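Local coordinates for glutaminase 1 (Escherichia coli, PDB 1U60), which catalyses the hydrolysis of L-glutamine to L-glutamate and ammonium, as a member of the glutaminase family in the beta-lactamase clan, at residues Ala27-Phe32 with Gln159-Thr164; Phe62-Ile67 with Cys196-Asn201; His167-Ala172 with Glu187-Tyr192. All blocks are in the same frame, centred on the assembly; numbering follows the deposited sequence.

Interaction 1 of 3, residues Ala27-Phe32 with Gln159-Thr164; sequences ADYIPF and QSEQTT
I30 and Y29 bring the loop that precedes helix 31-34 up against the C-terminal end of helix 155-162, where S160, E161 and T164 receive them. I30 carries the apolar part. Its CB bond points at the helix, and the CB atom already lies 3.8 Å from S160 CB. The branches then divide the work. CG2 presses against the same S160 CB at 3.5 Å and also reaches T164 OG1, 3.7 Å away, a hydroxyl that is itself occupied by a hydrogen bond to S160 O. CG1, set between the backbone N and carbonyl carbon (chi1 51°), swings the other branch toward E161, and its CD1 ends 3.8 Å from E161 OE2; the I30 and E161 side chains cross at about a right angle.

One direct hydrogen bond joins the segments. Y29 OH donates to E161 OE2 over 2.6 Å, and OE2 accepts with its syn lone pair, on the side of OE1. The carboxylate carbon lies in the plane of the Y29 ring, at its edge, but the two planes are turned 66° apart. Bending at chi2 (-83°) brings the E161 carboxylate back to the tyrosine. One water extends the contact, accepting from F32 N at 2.9 Å and bonding to S160 OG.

E161 is a predicted substrate-binding residue, and Y29, which also touches V262 and E65, probably helps to place its carboxylate in the pocket. The contact thus joins the short helix 31-34 to the end of helix 155-162, with helix 185-195 touching E161 through T193.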
ATOM      1  N   ALA A  27      12.556  -0.027 -22.938  1.00 13.23           N
ATOM      2  CA  ALA A  27      11.738  -1.117 -23.433  1.00 12.98           C
ATOM      3  C   ALA A  27      12.047  -1.289 -24.921  1.00 14.47           C
ATOM      4  O   ALA A  27      12.225  -0.285 -25.616  1.00 13.58           O
ATOM      5  CB  ALA A  27      10.254  -0.826 -23.231  1.00 12.88           C
ATOM      6  N   ASP A  28      12.210  -2.542 -25.359  1.00 15.87           N
ATOM      7  CA  ASP A  28      12.588  -2.801 -26.746  1.00 17.07           C
ATOM      8  C   ASP A  28      11.869  -3.983 -27.414  1.00 17.65           C
ATOM      9  O   ASP A  28      12.297  -4.481 -28.461  1.00 17.99           O
ATOM     10  CB  ASP A  28      14.114  -2.902 -26.846  1.00 17.57           C
ATOM     11  CG  ASP A  28      14.671  -4.143 -26.159  1.00 19.49           C
ATOM     12  OD1 ASP A  28      13.889  -4.946 -25.622  1.00 18.39           O
ATOM     13  OD2 ASP A  28      15.894  -4.398 -26.140  1.00 24.48           O
ATOM     14  N   TYR A  29      10.736  -4.385 -26.871  1.00 16.83           N
ATOM     15  CA  TYR A  29      10.019  -5.512 -27.434  1.00 16.52           C
ATOM     16  C   TYR A  29       9.273  -5.141 -28.709  1.00 16.73           C
ATOM     17  O   TYR A  29       8.872  -6.030 -29.441  1.00 15.99           O
ATOM     18  CB  TYR A  29       9.100  -6.166 -26.411  1.00 16.53           C
ATOM     19  CG  TYR A  29       8.036  -5.238 -25.901  1.00 15.81           C
ATOM     20  CD1 TYR A  29       8.247  -4.444 -24.780  1.00 15.55           C
ATOM     21  CD2 TYR A  29       6.836  -5.158 -26.541  1.00 15.31           C
ATOM     22  CE1 TYR A  29       7.257  -3.591 -24.326  1.00 14.47           C
ATOM     23  CE2 TYR A  29       5.850  -4.301 -26.094  1.00 16.84           C
ATOM     24  CZ  TYR A  29       6.077  -3.524 -25.012  1.00 14.50           C
ATOM     25  OH  TYR A  29       5.065  -2.690 -24.589  1.00 14.83           O
ATOM     26  N   ILE A  30       9.084  -3.835 -28.945  1.00 16.03           N
ATOM     27  CA  ILE A  30       8.613  -3.315 -30.235  1.00 15.68           C
ATOM     28  C   ILE A  30       9.563  -2.191 -30.635  1.00 15.55           C
ATOM     29  O   ILE A  30      10.104  -1.511 -29.775  1.00 14.61           O
ATOM     30  CB  ILE A  30       7.165  -2.804 -30.232  1.00 16.02           C
ATOM     31  CG1 ILE A  30       6.889  -1.815 -29.083  1.00 14.83           C
ATOM     32  CG2 ILE A  30       6.158  -3.989 -30.160  1.00 16.06           C
ATOM     33  CD1 ILE A  30       5.605  -1.019 -29.300  1.00 15.64           C
ATOM     34  N   PRO A  31       9.810  -2.024 -31.923  1.00 15.95           N
ATOM     35  CA  PRO A  31      10.759  -0.997 -32.376  1.00 15.67           C
ATOM     36  C   PRO A  31      10.448   0.430 -31.945  1.00 14.94           C
ATOM     37  O   PRO A  31      11.384   1.177 -31.653  1.00 15.42           O
ATOM     38  CB  PRO A  31      10.703  -1.130 -33.909  1.00 15.17           C
ATOM     39  CG  PRO A  31      10.362  -2.541 -34.127  1.00 16.14           C
ATOM     40  CD  PRO A  31       9.366  -2.882 -33.043  1.00 16.44           C
ATOM     41  N   PHE A  32       9.179   0.820 -31.920  1.00 14.38           N
ATOM     42  CA  PHE A  32       8.823   2.163 -31.553  1.00 13.85           C
ATOM     43  C   PHE A  32       9.460   2.505 -30.198  1.00 12.14           C
ATOM     44  O   PHE A  32      10.062   3.573 -30.059  1.00 12.38           O
ATOM     45  CB  PHE A  32       7.298   2.337 -31.465  1.00 15.26           C
ATOM     46  CG  PHE A  32       6.862   3.754 -31.231  1.00 16.25           C
ATOM     47  CD1 PHE A  32       6.614   4.600 -32.284  1.00 19.19           C
ATOM     48  CD2 PHE A  32       6.713   4.243 -29.939  1.00 17.29           C
ATOM     49  CE1 PHE A  32       6.180   5.914 -32.067  1.00 20.57           C
ATOM     50  CE2 PHE A  32       6.333   5.541 -29.717  1.00 19.05           C
ATOM     51  CZ  PHE A  32       6.059   6.391 -30.786  1.00 19.88           C
ATOM     52  N   GLN A 159      -0.343  -1.189 -33.909  1.00 13.97           N
ATOM     53  CA  GLN A 159      -0.045  -2.305 -34.823  1.00 16.15           C
ATOM     54  C   GLN A 159       1.077  -3.226 -34.307  1.00 15.73           C
ATOM     55  O   GLN A 159       0.967  -4.469 -34.412  1.00 15.81           O
ATOM     56  CB  GLN A 159       0.243  -1.784 -36.248  1.00 17.19           C
ATOM     57  CG  GLN A 159      -0.217  -2.757 -37.359  1.00 24.55           C
ATOM     58  CD  GLN A 159      -1.760  -2.925 -37.387  1.00 32.70           C
ATOM     59  OE1 GLN A 159      -2.497  -2.018 -37.837  1.00 40.64           O
ATOM     60  NE2 GLN A 159      -2.241  -4.060 -36.890  1.00 37.46           N
ATOM     61  N   SER A 160       2.124  -2.645 -33.724  1.00 14.63           N
ATOM     62  CA  SER A 160       3.215  -3.400 -33.149  1.00 14.31           C
ATOM     63  C   SER A 160       2.799  -4.216 -31.932  1.00 13.62           C
ATOM     64  O   SER A 160       3.146  -5.399 -31.787  1.00 13.40           O
ATOM     65  CB  SER A 160       4.372  -2.463 -32.757  1.00 14.11           C
ATOM     66  OG  SER A 160       4.993  -1.962 -33.913  1.00 21.32           O
ATOM     67  N   GLU A 161       2.052  -3.574 -31.039  1.00 11.80           N
ATOM     68  CA  GLU A 161       1.565  -4.247 -29.827  1.00 12.21           C
ATOM     69  C   GLU A 161       0.592  -5.377 -30.156  1.00 13.18           C
ATOM     70  O   GLU A 161       0.642  -6.425 -29.523  1.00 13.15           O
ATOM     71  CB  GLU A 161       0.886  -3.225 -28.918  1.00 12.20           C
ATOM     72  CG  GLU A 161       1.878  -2.228 -28.281  1.00 13.19           C
ATOM     73  CD  GLU A 161       2.563  -2.764 -27.047  1.00 15.02           C
ATOM     74  OE1 GLU A 161       2.379  -3.968 -26.735  1.00 17.17           O
ATOM     75  OE2 GLU A 161       3.346  -2.014 -26.392  1.00 14.49           O
ATOM     76  N   GLN A 162      -0.294  -5.143 -31.139  1.00 11.98           N
ATOM     77  CA  GLN A 162      -1.375  -6.061 -31.483  1.00 13.35           C
ATOM     78  C   GLN A 162      -0.798  -7.348 -32.076  1.00 14.06           C
ATOM     79  O   GLN A 162      -1.470  -8.399 -32.067  1.00 12.90           O
ATOM     80  CB  GLN A 162      -2.336  -5.443 -32.527  1.00 13.77           C
ATOM     81  CG  GLN A 162      -3.321  -4.333 -32.074  1.00 12.09           C
ATOM     82  CD  GLN A 162      -4.456  -4.764 -31.149  1.00 14.06           C
ATOM     83  OE1 GLN A 162      -4.804  -5.950 -31.033  1.00 15.11           O
ATOM     84  NE2 GLN A 162      -5.068  -3.787 -30.523  1.00 12.45           N
ATOM     85  N   THR A 163       0.407  -7.227 -32.657  1.00 14.24           N
ATOM     86  CA  THR A 163       1.011  -8.365 -33.362  1.00 15.20           C
ATOM     87  C   THR A 163       2.110  -9.023 -32.575  1.00 15.24           C
ATOM     88  O   THR A 163       2.736  -9.979 -33.062  1.00 16.83           O
ATOM     89  CB  THR A 163       1.518  -7.948 -34.744  1.00 14.96           C
ATOM     90  OG1 THR A 163       2.416  -6.849 -34.628  1.00 15.28           O
ATOM     91  CG2 THR A 163       0.411  -7.451 -35.598  1.00 16.71           C
ATOM     92  N   THR A 164       2.330  -8.553 -31.349  1.00 14.99           N
ATOM     93  CA  THR A 164       3.265  -9.178 -30.415  1.00 15.03           C
ATOM     94  C   THR A 164       2.727  -9.561 -29.035  1.00 14.30           C
ATOM     95  O   THR A 164       3.515  -9.933 -28.144  1.00 15.09           O
ATOM     96  CB  THR A 164       4.483  -8.260 -30.171  1.00 14.84           C
ATOM     97  OG1 THR A 164       4.042  -6.975 -29.688  1.00 16.18           O
ATOM     98  CG2 THR A 164       5.264  -8.023 -31.474  1.00 14.67           C
TER
HETATM   99  O   HOH W   1       7.030  -0.428 -33.428  1.00 26.15           O

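Interaction 2 of 3, residues Phe62-Ile67 with Cys196-Asn201; sequences FALESI and CSTLLN. With EDO (1,2-ethanediol), chain I.
L200 CD2 sits at the middle of an apolar cluster, 3.6 Å from L64 CD1 and over the F62 ring in an off-centre CH-pi contact, 4.2 Å from its centroid. The cluster lies on one face of a small three-stranded antiparallel sheet in which strand 198-200 runs between strands 62-63 and 152-153, within a fold of the beta-lactamase clan. With CG between the backbone N and carbonyl carbon (chi1 53°), the F62 ring is turned over toward L200 and its face meets L200 O, 3.2 Å above the ring plane and offset toward the rim, while F279 stacks on F62 and helix 202-213 touches it. A63 and L199 point to the other face of the sheet.

F62 and L200 form the hydrogen-bonded pair, exchanging two backbone bonds; L64 N continues the ladder with a nearly straight bond (174°) to T198 O. L64 also runs alongside T198, CD2 meeting OG1 at 3.3 Å, and that hydroxyl is hydrogen-bonded to Q143.

Farther on, the chain turns. E65 N reaches C196 O at 2.9 Å through a bent hydrogen bond (N-H...O 133°), and E65 folds its side chain back beside C196, OE1 coming 3.5 Å from C196 CB. S66, predicted to bind substrate, points away from C196-N201 and is hydrogen-bonded to Y244; it opens the SxxK sequence characteristic of this clan, just before helix 68-80.

At the opposite end N201 caps helix 202-213 with OD1 on E204 N, while its ND2 donates a nearly straight hydrogen bond, 3.0 Å long, to O2 of a 1,2-ethanediol probably from the crystallisation liquor.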
ATOM      1  N   PHE A  62       4.890  10.351 -25.433  1.00  9.76           N
ATOM      2  CA  PHE A  62       5.433   8.996 -25.290  1.00  8.83           C
ATOM      3  C   PHE A  62       4.230   8.057 -25.076  1.00  8.95           C
ATOM      4  O   PHE A  62       3.115   8.506 -24.784  1.00  8.52           O
ATOM      5  CB  PHE A  62       6.422   8.871 -24.093  1.00  8.82           C
ATOM      6  CG  PHE A  62       5.862   9.367 -22.756  1.00  8.22           C
ATOM      7  CD1 PHE A  62       5.999  10.710 -22.381  1.00 10.66           C
ATOM      8  CD2 PHE A  62       5.214   8.510 -21.899  1.00  9.05           C
ATOM      9  CE1 PHE A  62       5.486  11.182 -21.210  1.00  9.32           C
ATOM     10  CE2 PHE A  62       4.728   8.955 -20.707  1.00  7.23           C
ATOM     11  CZ  PHE A  62       4.834  10.293 -20.349  1.00  6.68           C
ATOM     12  N   ALA A  63       4.458   6.753 -25.220  1.00  8.92           N
ATOM     13  CA  ALA A  63       3.355   5.761 -25.115  1.00  7.85           C
ATOM     14  C   ALA A  63       2.909   5.616 -23.681  1.00  8.11           C
ATOM     15  O   ALA A  63       3.728   5.490 -22.788  1.00  8.62           O
ATOM     16  CB  ALA A  63       3.793   4.402 -25.710  1.00  8.73           C
ATOM     17  N   LEU A  64       1.614   5.719 -23.465  1.00  7.84           N
ATOM     18  CA  LEU A  64       0.971   5.633 -22.164  1.00  7.49           C
ATOM     19  C   LEU A  64       1.237   4.280 -21.506  1.00  7.02           C
ATOM     20  O   LEU A  64       1.521   4.211 -20.347  1.00  7.01           O
ATOM     21  CB  LEU A  64      -0.517   5.853 -22.362  1.00  6.48           C
ATOM     22  CG  LEU A  64      -1.409   5.928 -21.109  1.00 10.38           C
ATOM     23  CD1 LEU A  64      -1.049   7.095 -20.217  1.00  9.74           C
ATOM     24  CD2 LEU A  64      -2.839   6.071 -21.536  1.00 10.99           C
ATOM     25  N   GLU A  65       1.097   3.225 -22.298  1.00  8.05           N
ATOM     26  CA  GLU A  65       1.245   1.851 -21.917  1.00  8.00           C
ATOM     27  C   GLU A  65       0.470   1.548 -20.632  1.00  7.88           C
ATOM     28  O   GLU A  65      -0.678   1.951 -20.530  1.00  7.98           O
ATOM     29  CB  GLU A  65       2.743   1.517 -21.868  1.00  8.32           C
ATOM     30  CG  GLU A  65       3.390   1.608 -23.265  1.00  9.13           C
ATOM     31  CD  GLU A  65       3.019   0.431 -24.158  1.00 10.44           C
ATOM     32  OE1 GLU A  65       2.332  -0.524 -23.682  1.00 11.11           O
ATOM     33  OE2 GLU A  65       3.447   0.437 -25.319  1.00 11.83           O
ATOM     34  N   SER A  66       1.094   0.939 -19.610  1.00  8.43           N
ATOM     35  CA  SER A  66       0.276   0.431 -18.508  1.00  7.91           C
ATOM     36  C   SER A  66      -0.241   1.568 -17.620  1.00  7.97           C
ATOM     37  O   SER A  66      -1.079   1.357 -16.737  1.00  7.57           O
ATOM     38  CB  SER A  66       0.987  -0.654 -17.696  1.00  9.75           C
ATOM     39  OG  SER A  66       2.027  -0.049 -17.072  1.00 11.67           O
ATOM     40  N   ILE A  67       0.172   2.802 -17.834  1.00  5.94           N
ATOM     41  CA  ILE A  67      -0.494   3.873 -17.109  1.00  7.62           C
ATOM     42  C   ILE A  67      -1.984   3.933 -17.464  1.00  7.91           C
ATOM     43  O   ILE A  67      -2.821   4.392 -16.640  1.00  7.80           O
ATOM     44  CB  ILE A  67       0.246   5.264 -17.302  1.00  7.09           C
ATOM     45  CG1 ILE A  67       1.696   5.196 -16.749  1.00  8.60           C
ATOM     46  CG2 ILE A  67      -0.519   6.345 -16.603  1.00  8.44           C
ATOM     47  CD1 ILE A  67       2.545   6.338 -17.151  1.00 10.87           C
ATOM     48  N   CYS A 196      -3.251   0.939 -24.204  1.00  8.93           N
ATOM     49  CA  CYS A 196      -1.835   1.075 -23.943  1.00  8.85           C
ATOM     50  C   CYS A 196      -1.053   1.831 -25.032  1.00  8.59           C
ATOM     51  O   CYS A 196       0.095   2.225 -24.805  1.00  8.55           O
ATOM     52  CB  CYS A 196      -1.200  -0.298 -23.785  1.00  9.88           C
ATOM     53  SG  CYS A 196      -1.623  -1.136 -22.238  1.00  9.73           S
ATOM     54  N   SER A 197      -1.704   2.041 -26.174  1.00  7.93           N
ATOM     55  CA  SER A 197      -1.060   2.503 -27.383  1.00  7.82           C
ATOM     56  C   SER A 197      -1.356   3.958 -27.713  1.00  8.34           C
ATOM     57  O   SER A 197      -0.988   4.408 -28.765  1.00  9.14           O
ATOM     58  CB  SER A 197      -1.420   1.580 -28.585  1.00  8.51           C
ATOM     59  OG  SER A 197      -1.008   0.234 -28.339  1.00 10.50           O
ATOM     60  N   THR A 198      -1.954   4.714 -26.804  1.00  8.57           N
ATOM     61  CA  THR A 198      -2.073   6.163 -26.977  1.00  9.07           C
ATOM     62  C   THR A 198      -0.777   6.864 -26.546  1.00  9.10           C
ATOM     63  O   THR A 198       0.045   6.281 -25.831  1.00  9.92           O
ATOM     64  CB  THR A 198      -3.265   6.667 -26.164  1.00 10.03           C
ATOM     65  OG1 THR A 198      -3.041   6.334 -24.788  1.00  9.49           O
ATOM     66  CG2 THR A 198      -4.563   6.018 -26.597  1.00 10.07           C
ATOM     67  N   LEU A 199      -0.611   8.096 -27.006  1.00  8.83           N
ATOM     68  CA  LEU A 199       0.538   8.916 -26.682  1.00  8.49           C
ATOM     69  C   LEU A 199       0.145  10.141 -25.875  1.00  9.16           C
ATOM     70  O   LEU A 199      -0.894  10.757 -26.136  1.00  9.01           O
ATOM     71  CB  LEU A 199       1.200   9.400 -27.964  1.00 10.21           C
ATOM     72  CG  LEU A 199       1.627   8.334 -28.993  1.00 10.68           C
ATOM     73  CD1 LEU A 199       2.421   8.986 -30.119  1.00 13.14           C
ATOM     74  CD2 LEU A 199       2.495   7.266 -28.378  1.00 11.43           C
ATOM     75  N   LEU A 200       0.922  10.439 -24.831  1.00  8.06           N
ATOM     76  CA  LEU A 200       0.736  11.671 -24.084  1.00  9.01           C
ATOM     77  C   LEU A 200       2.069  12.248 -23.632  1.00  8.53           C
ATOM     78  O   LEU A 200       3.076  11.532 -23.595  1.00  9.38           O
ATOM     79  CB  LEU A 200      -0.180  11.437 -22.884  1.00  8.83           C
ATOM     80  CG  LEU A 200       0.448  10.874 -21.611  1.00  9.57           C
ATOM     81  CD1 LEU A 200      -0.644  10.874 -20.533  1.00 11.34           C
ATOM     82  CD2 LEU A 200       1.143   9.467 -21.816  1.00  8.72           C
ATOM     83  N   ASN A 201       2.100  13.541 -23.279  1.00  8.02           N
ATOM     84  CA  ASN A 201       3.319  14.146 -22.805  1.00  8.59           C
ATOM     85  C   ASN A 201       3.330  14.265 -21.290  1.00  7.60           C
ATOM     86  O   ASN A 201       2.379  13.852 -20.604  1.00  8.46           O
ATOM     87  CB  ASN A 201       3.630  15.481 -23.468  1.00  8.37           C
ATOM     88  CG  ASN A 201       2.610  16.504 -23.243  1.00  9.36           C
ATOM     89  OD1 ASN A 201       2.029  16.619 -22.147  1.00  8.86           O
ATOM     90  ND2 ASN A 201       2.352  17.324 -24.299  1.00  9.18           N
TER
HETATM   91  C1  EDO I1217       2.093  21.408 -23.350  1.00 25.95           C
HETATM   92  O1  EDO I1217       3.354  20.756 -23.678  1.00 19.39           O
HETATM   93  C2  EDO I1217       0.993  20.405 -23.005  1.00 25.93           C
HETATM   94  O2  EDO I1217       0.454  19.670 -24.121  1.00 23.35           O

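Interaction 3 of 3, residues His167-Ala172 with Glu187-Tyr192; sequences HNRAIA and EACDVY
R169 and C189 face each other where the axes of 167-172 and 187-192 come within 9.4 Å, their directions 137° apart. The segments belong to helix 166-178 and helix 185-195, which follow each other in the chain and make a splayed helical hairpin; the CA atoms of R169 and C189 are 6.2 Å apart.

C189 is the residue that fills the crossing. Its SG, anti to the backbone N (chi1 -177°), leans over the first turn of the facing segment and rests on backbone as well as side chain, 3.8 Å from R169 N and 3.9 Å from N168 C.

Toward the substrate pocket N168 and Y192, both predicted to bind substrate, meet at about a right angle: the end of the N168 amide comes to the edge of the Y192 ring, and the two planes stand 77° apart. N168 also touches N117 of helix 117-126, another predicted substrate residue, and Y192 packs on A120 and I121 of the same helix.

A172 CB meets C189 CB at 4.3 Å one turn on from N168. R169 extends to hydrogen-bond Q162 O through NH2, while its CG lies 3.9 Å from C189 SG.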
ATOM      1  N   HIS A 167       1.379 -13.188 -24.995  1.00 10.20           N
ATOM      2  CA  HIS A 167       1.247 -13.552 -23.618  1.00  9.41           C
ATOM      3  C   HIS A 167      -0.027 -12.923 -22.990  1.00 10.21           C
ATOM      4  O   HIS A 167      -0.698 -13.577 -22.166  1.00 10.14           O
ATOM      5  CB  HIS A 167       2.530 -13.190 -22.883  1.00 11.52           C
ATOM      6  CG  HIS A 167       2.601 -13.727 -21.506  1.00 11.04           C
ATOM      7  ND1 HIS A 167       3.283 -14.877 -21.175  1.00 15.47           N
ATOM      8  CD2 HIS A 167       2.082 -13.247 -20.358  1.00 10.18           C
ATOM      9  CE1 HIS A 167       3.166 -15.092 -19.876  1.00  9.70           C
ATOM     10  NE2 HIS A 167       2.422 -14.125 -19.357  1.00 15.18           N
ATOM     11  N   ASN A 168      -0.416 -11.709 -23.400  1.00  9.57           N
ATOM     12  CA  ASN A 168      -1.687 -11.142 -22.945  1.00 10.64           C
ATOM     13  C   ASN A 168      -2.909 -11.895 -23.503  1.00 10.09           C
ATOM     14  O   ASN A 168      -3.948 -11.972 -22.828  1.00 11.29           O
ATOM     15  CB  ASN A 168      -1.805  -9.669 -23.303  1.00 10.56           C
ATOM     16  CG  ASN A 168      -1.048  -8.752 -22.380  1.00 12.85           C
ATOM     17  OD1 ASN A 168      -0.824  -7.571 -22.741  1.00 18.39           O
ATOM     18  ND2 ASN A 168      -0.573  -9.247 -21.258  1.00  8.49           N
ATOM     19  N   ARG A 169      -2.797 -12.455 -24.697  1.00 10.39           N
ATOM     20  CA  ARG A 169      -3.856 -13.332 -25.258  1.00 10.80           C
ATOM     21  C   ARG A 169      -4.056 -14.524 -24.368  1.00 10.76           C
ATOM     22  O   ARG A 169      -5.216 -14.919 -24.074  1.00 10.41           O
ATOM     23  CB  ARG A 169      -3.555 -13.814 -26.672  1.00 10.60           C
ATOM     24  CG  ARG A 169      -3.355 -12.728 -27.732  1.00 10.86           C
ATOM     25  CD  ARG A 169      -3.003 -13.242 -29.094  1.00 15.93           C
ATOM     26  NE  ARG A 169      -2.500 -12.148 -29.932  1.00 13.82           N
ATOM     27  CZ  ARG A 169      -2.330 -12.237 -31.253  1.00 18.10           C
ATOM     28  NH1 ARG A 169      -2.667 -13.344 -31.931  1.00 17.58           N
ATOM     29  NH2 ARG A 169      -1.838 -11.211 -31.912  1.00 15.44           N
ATOM     30  N   ALA A 170      -2.942 -15.102 -23.907  1.00 10.59           N
ATOM     31  CA  ALA A 170      -3.001 -16.196 -22.950  1.00 10.75           C
ATOM     32  C   ALA A 170      -3.710 -15.811 -21.652  1.00 11.84           C
ATOM     33  O   ALA A 170      -4.577 -16.540 -21.179  1.00 10.59           O
ATOM     34  CB  ALA A 170      -1.656 -16.702 -22.627  1.00 11.63           C
ATOM     35  N   ILE A 171      -3.289 -14.684 -21.071  1.00 10.69           N
ATOM     36  CA  ILE A 171      -3.904 -14.183 -19.861  1.00 10.93           C
ATOM     37  C   ILE A 171      -5.414 -13.952 -20.014  1.00 10.51           C
ATOM     38  O   ILE A 171      -6.199 -14.311 -19.117  1.00 10.05           O
ATOM     39  CB  ILE A 171      -3.157 -12.914 -19.353  1.00 10.53           C
ATOM     40  CG1 ILE A 171      -1.790 -13.279 -18.792  1.00 11.94           C
ATOM     41  CG2 ILE A 171      -3.956 -12.225 -18.258  1.00 11.54           C
ATOM     42  CD1 ILE A 171      -0.928 -12.107 -18.408  1.00 13.12           C
ATOM     43  N   ALA A 172      -5.838 -13.389 -21.141  1.00 10.53           N
ATOM     44  CA  ALA A 172      -7.236 -13.171 -21.389  1.00 10.58           C
ATOM     45  C   ALA A 172      -8.016 -14.494 -21.352  1.00 10.68           C
ATOM     46  O   ALA A 172      -9.088 -14.561 -20.811  1.00 11.26           O
ATOM     47  CB  ALA A 172      -7.428 -12.522 -22.671  1.00 11.09           C
ATOM     48  N   GLU A 187     -11.833  -9.574 -27.730  1.00 12.95           N
ATOM     49  CA  GLU A 187     -12.257  -8.176 -27.566  1.00 13.46           C
ATOM     50  C   GLU A 187     -11.558  -7.479 -26.405  1.00 12.59           C
ATOM     51  O   GLU A 187     -11.095  -6.349 -26.553  1.00 12.56           O
ATOM     52  CB  GLU A 187     -13.785  -8.115 -27.349  1.00 14.78           C
ATOM     53  CG  GLU A 187     -14.361  -6.748 -26.958  1.00 18.80           C
ATOM     54  CD  GLU A 187     -15.894  -6.725 -26.906  1.00 20.50           C
ATOM     55  OE1 GLU A 187     -16.512  -7.750 -27.359  1.00 19.54           O
ATOM     56  OE2 GLU A 187     -16.472  -5.685 -26.428  1.00 16.23           O
ATOM     57  N   ALA A 188     -11.551  -8.115 -25.242  1.00 12.48           N
ATOM     58  CA  ALA A 188     -10.866  -7.540 -24.093  1.00 11.62           C
ATOM     59  C   ALA A 188      -9.384  -7.325 -24.377  1.00 11.51           C
ATOM     60  O   ALA A 188      -8.813  -6.287 -24.031  1.00 10.64           O
ATOM     61  CB  ALA A 188     -11.040  -8.400 -22.862  1.00 11.23           C
ATOM     62  N   CYS A 189      -8.761  -8.299 -25.016  1.00 11.58           N
ATOM     63  CA  CYS A 189      -7.331  -8.240 -25.268  1.00 11.57           C
ATOM     64  C   CYS A 189      -7.062  -7.119 -26.270  1.00 10.39           C
ATOM     65  O   CYS A 189      -6.153  -6.320 -26.098  1.00 10.26           O
ATOM     66  CB  CYS A 189      -6.812  -9.605 -25.725  1.00 10.60           C
ATOM     67  SG  CYS A 189      -5.017  -9.658 -25.971  1.00 15.40           S
ATOM     68  N   ASP A 190      -7.876  -7.030 -27.307  1.00  9.61           N
ATOM     69  CA  ASP A 190      -7.714  -6.010 -28.317  1.00  9.49           C
ATOM     70  C   ASP A 190      -7.815  -4.613 -27.666  1.00  9.03           C
ATOM     71  O   ASP A 190      -6.958  -3.783 -27.871  1.00  9.27           O
ATOM     72  CB  ASP A 190      -8.802  -6.232 -29.380  1.00 10.01           C
ATOM     73  CG  ASP A 190      -8.912  -5.131 -30.427  1.00  9.65           C
ATOM     74  OD1 ASP A 190      -8.054  -4.201 -30.556  1.00 13.31           O
ATOM     75  OD2 ASP A 190      -9.895  -5.136 -31.195  1.00 15.43           O
ATOM     76  N   VAL A 191      -8.862  -4.367 -26.912  1.00  7.71           N
ATOM     77  CA  VAL A 191      -9.066  -3.013 -26.389  1.00  8.70           C
ATOM     78  C   VAL A 191      -7.989  -2.663 -25.379  1.00  8.33           C
ATOM     79  O   VAL A 191      -7.517  -1.537 -25.352  1.00  7.60           O
ATOM     80  CB  VAL A 191     -10.464  -2.807 -25.862  1.00  9.31           C
ATOM     81  CG1 VAL A 191     -10.648  -1.430 -25.301  1.00 10.40           C
ATOM     82  CG2 VAL A 191     -11.445  -3.003 -27.027  1.00 11.47           C
ATOM     83  N   TYR A 192      -7.605  -3.647 -24.578  1.00  9.77           N
ATOM     84  CA  TYR A 192      -6.530  -3.440 -23.607  1.00  9.05           C
ATOM     85  C   TYR A 192      -5.246  -2.989 -24.353  1.00 10.12           C
ATOM     86  O   TYR A 192      -4.549  -2.060 -23.947  1.00  9.53           O
ATOM     87  CB  TYR A 192      -6.257  -4.701 -22.760  1.00 10.22           C
ATOM     88  CG  TYR A 192      -5.079  -4.423 -21.859  1.00  8.84           C
ATOM     89  CD1 TYR A 192      -5.214  -3.523 -20.820  1.00 12.01           C
ATOM     90  CD2 TYR A 192      -3.801  -4.926 -22.135  1.00 10.17           C
ATOM     91  CE1 TYR A 192      -4.181  -3.182 -20.039  1.00 11.98           C
ATOM     92  CE2 TYR A 192      -2.723  -4.576 -21.316  1.00 12.42           C
ATOM     93  CZ  TYR A 192      -2.938  -3.692 -20.274  1.00 13.20           C
ATOM     94  OH  TYR A 192      -1.922  -3.228 -19.481  1.00 18.62           O
TER

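How the interactions relate
The three contacts lie 13 to 17 Å apart, centre to centre, within one glutaminase family region. Along the chain the segments of interactions 1 and 2 alternate, whereas interaction 3 opens after interaction 1 has closed and is nested in the loop closed by interaction 2. Helix 155-162 leads into helix 166-178, and helix 185-195 into strand 198-200, although interactions 1 and 2 each join parts more than 120 residues apart. Interactions 1 and 2 meet where the carboxylates of E161 and E65 come close, OE2 to OE2 2.7 Å, two like groups; Q162 links interaction 1 to R169 and D190 of interaction 3. Together they bring E161, S66, N168 and Y192 around the predicted substrate pocket.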